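Local structure of profilin-1A (Acanthamoeba castellanii, 1ACF) at residues A[94-99]-A[111-116]. The protein binds monomeric actin, blocking its polymerization at high concentration and promoting it at low, and binds PIP2, thereby inhibiting formation of IP3 and diacylglycerol. Numbering follows the deposited sequence.
Sequences AILVGV and NVVEKL
Strand 94-99 and helix 111-116 run nearly antiparallel, their axes at 163° and 9.0 Å apart at closest approach, with Gly98 facing Val113 across a CA–CA distance of 6.4 Å. This pairs the last strand of the profilin fold with its C-terminal helix: helix 106-121 turns back over strand 94-100, an interior strand of the antiparallel sheet between 18-23 and 84-90. The contact is buried; its side chains are all apolar, and no hydrogen bond crosses it. Val113 spreads its two methyls along the strand, one to Leu96 and one to Gly98. Its CG1, anti to the backbone N (chi1 -172°), reaches Leu96 CB at 3.8 Å, while CG2 descends over the backbone of Gly98 and comes within 4.1 Å of its CA. With no side chain on Gly98, the methyl meets the main chain itself. Leu96 rises from the strand beside Val113: CG stands anti to the carbonyl carbon (chi1 -53°), and CD1, anti to CA, extends the chain toward the helix. There CD1 lies 3.7 Å from Val113 O, a van der Waals contact with the helix backbone. On the other face of the sheet, Val97 packs on Leu45 and Ile95 on Ala46 and Phe49, all of helix 39-50, so the strand is sandwiched between helices. The outer side of helix 111-116 carries Lys115, an actin-binding site residue, whose CB points away from the strand. Glu114 ties the helix to the sheet by another route, with OE1 in a salt bridge to Arg75 and OE2 hydrogen-bonded to Ser76 OG and Tyr78 OH. One turn on from Val113, Leu116 crosses Leu96 at about a right angle, its CB meeting Leu96 CD1 at 4.0 Å.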
ATOM      1  N   ALA A  94       7.542   8.062   2.601  1.00  7.03           N
ATOM      2  CA  ALA A  94       6.824   7.380   1.517  1.00  8.73           C
ATOM      3  C   ALA A  94       5.751   6.455   2.045  1.00  7.95           C
ATOM      4  O   ALA A  94       5.667   6.212   3.260  1.00  7.98           O
ATOM      5  CB  ALA A  94       7.855   6.460   0.771  1.00  2.00           C
ATOM      6  N   ILE A  95       4.975   5.999   1.049  1.00  8.78           N
ATOM      7  CA  ILE A  95       3.907   5.030   1.358  1.00  8.13           C
ATOM      8  C   ILE A  95       4.029   3.807   0.415  1.00  3.72           C
ATOM      9  O   ILE A  95       4.082   4.011  -0.779  1.00  2.00           O
ATOM     10  CB  ILE A  95       2.460   5.580   1.250  1.00  6.56           C
ATOM     11  CG1 ILE A  95       2.315   6.903   2.045  1.00  8.45           C
ATOM     12  CG2 ILE A  95       1.549   4.447   1.865  1.00  5.39           C
ATOM     13  CD1 ILE A  95       1.130   7.816   1.574  1.00  3.47           C
ATOM     14  N   LEU A  96       4.045   2.671   1.064  1.00  3.25           N
ATOM     15  CA  LEU A  96       4.110   1.369   0.404  1.00  7.30           C
ATOM     16  C   LEU A  96       2.665   0.839   0.245  1.00  7.68           C
ATOM     17  O   LEU A  96       1.929   0.912   1.228  1.00  9.56           O
ATOM     18  CB  LEU A  96       4.930   0.290   1.094  1.00  4.69           C
ATOM     19  CG  LEU A  96       6.332   0.531   1.487  1.00  6.51           C
ATOM     20  CD1 LEU A  96       7.055  -0.683   2.009  1.00  5.06           C
ATOM     21  CD2 LEU A  96       7.069   1.085   0.245  1.00 12.43           C
ATOM     22  N   VAL A  97       2.410   0.378  -0.992  1.00 10.92           N
ATOM     23  CA  VAL A  97       1.109  -0.249  -1.310  1.00  9.83           C
ATOM     24  C   VAL A  97       1.364  -1.661  -1.892  1.00  7.21           C
ATOM     25  O   VAL A  97       2.000  -1.756  -2.957  1.00  8.35           O
ATOM     26  CB  VAL A  97       0.214   0.551  -2.254  1.00 12.71           C
ATOM     27  CG1 VAL A  97      -1.163  -0.187  -2.285  1.00 15.38           C
ATOM     28  CG2 VAL A  97       0.025   2.014  -1.947  1.00  9.30           C
ATOM     29  N   GLY A  98       0.864  -2.629  -1.214  1.00  4.58           N
ATOM     30  CA  GLY A  98       0.968  -4.046  -1.602  1.00  5.54           C
ATOM     31  C   GLY A  98      -0.428  -4.674  -1.723  1.00  4.28           C
ATOM     32  O   GLY A  98      -1.053  -5.091  -0.719  1.00  2.01           O
ATOM     33  N   VAL A  99      -0.884  -4.776  -2.993  1.00  5.26           N
ATOM     34  CA  VAL A  99      -2.219  -5.385  -3.264  1.00  8.68           C
ATOM     35  C   VAL A  99      -2.139  -6.926  -3.334  1.00  7.02           C
ATOM     36  O   VAL A  99      -1.162  -7.438  -3.943  1.00  7.25           O
ATOM     37  CB  VAL A  99      -2.773  -4.817  -4.584  1.00  9.51           C
ATOM     38  CG1 VAL A  99      -4.010  -5.604  -5.046  1.00 14.03           C
ATOM     39  CG2 VAL A  99      -3.096  -3.358  -4.583  1.00  6.39           C
ATOM     40  N   ASN A 111       3.000  -9.220   6.343  1.00  8.48           N
ATOM     41  CA  ASN A 111       4.331  -9.454   6.903  1.00  6.70           C
ATOM     42  C   ASN A 111       5.350  -9.016   5.868  1.00  8.14           C
ATOM     43  O   ASN A 111       6.353  -8.407   6.280  1.00 11.90           O
ATOM     44  CB  ASN A 111       4.571 -10.842   7.486  1.00 10.26           C
ATOM     45  CG  ASN A 111       5.799 -10.856   8.389  1.00 12.73           C
ATOM     46  OD1 ASN A 111       5.927  -9.950   9.231  1.00 18.37           O
ATOM     47  ND2 ASN A 111       6.718 -11.789   8.267  1.00 14.45           N
ATOM     48  N   VAL A 112       5.174  -9.261   4.582  1.00  9.50           N
ATOM     49  CA  VAL A 112       6.174  -8.790   3.603  1.00  8.43           C
ATOM     50  C   VAL A 112       6.207  -7.262   3.453  1.00  7.12           C
ATOM     51  O   VAL A 112       7.341  -6.725   3.357  1.00  6.58           O
ATOM     52  CB  VAL A 112       6.039  -9.549   2.272  1.00  7.90           C
ATOM     53  CG1 VAL A 112       6.791  -8.848   1.161  1.00  7.91           C
ATOM     54  CG2 VAL A 112       6.403 -11.029   2.370  1.00  9.19           C
ATOM     55  N   VAL A 113       5.109  -6.546   3.342  1.00  4.86           N
ATOM     56  CA  VAL A 113       5.078  -5.087   3.163  1.00  5.05           C
ATOM     57  C   VAL A 113       5.617  -4.363   4.425  1.00  2.51           C
ATOM     58  O   VAL A 113       6.495  -3.518   4.258  1.00  2.73           O
ATOM     59  CB  VAL A 113       3.704  -4.531   2.769  1.00  6.14           C
ATOM     60  CG1 VAL A 113       3.760  -3.049   2.394  1.00  4.65           C
ATOM     61  CG2 VAL A 113       3.019  -5.340   1.666  1.00 10.67           C
ATOM     62  N   GLU A 114       5.157  -4.760   5.578  1.00  3.83           N
ATOM     63  CA  GLU A 114       5.526  -4.326   6.902  1.00  5.35           C
ATOM     64  C   GLU A 114       7.022  -4.502   7.140  1.00  7.27           C
ATOM     65  O   GLU A 114       7.720  -3.572   7.593  1.00  7.32           O
ATOM     66  CB  GLU A 114       4.747  -5.039   7.999  1.00  8.61           C
ATOM     67  CG  GLU A 114       3.260  -4.701   8.158  1.00  5.12           C
ATOM     68  CD  GLU A 114       2.880  -3.369   8.665  1.00 12.05           C
ATOM     69  OE1 GLU A 114       3.870  -2.681   9.020  1.00 12.52           O
ATOM     70  OE2 GLU A 114       1.762  -2.862   8.802  1.00 11.68           O
ATOM     71  N   LYS A 115       7.618  -5.605   6.729  1.00  6.38           N
ATOM     72  CA  LYS A 115       9.060  -5.817   6.850  1.00  6.27           C
ATOM     73  C   LYS A 115       9.850  -4.961   5.874  1.00  6.78           C
ATOM     74  O   LYS A 115      10.977  -4.573   6.257  1.00  8.30           O
ATOM     75  CB  LYS A 115       9.463  -7.256   6.614  1.00  6.38           C
ATOM     76  CG  LYS A 115       9.559  -8.061   7.862  1.00  6.59           C
ATOM     77  CD  LYS A 115       8.793  -7.480   9.020  1.00  6.31           C
ATOM     78  CE  LYS A 115       9.179  -8.339  10.239  1.00  9.44           C
ATOM     79  NZ  LYS A 115       8.231  -8.146  11.365  1.00 12.55           N
ATOM     80  N   LEU A 116       9.377  -4.713   4.655  1.00  7.77           N
ATOM     81  CA  LEU A 116      10.080  -3.889   3.674  1.00  6.23           C
ATOM     82  C   LEU A 116      10.028  -2.408   4.177  1.00  6.05           C
ATOM     83  O   LEU A 116      10.897  -1.654   3.797  1.00  8.53           O
ATOM     84  CB  LEU A 116       9.454  -3.887   2.268  1.00  4.06           C
ATOM     85  CG  LEU A 116      10.261  -3.956   1.013  1.00  2.72           C
ATOM     86  CD1 LEU A 116       9.776  -3.104  -0.160  1.00  2.73           C
ATOM     87  CD2 LEU A 116      11.721  -3.736   1.226  1.00  5.27           C
TER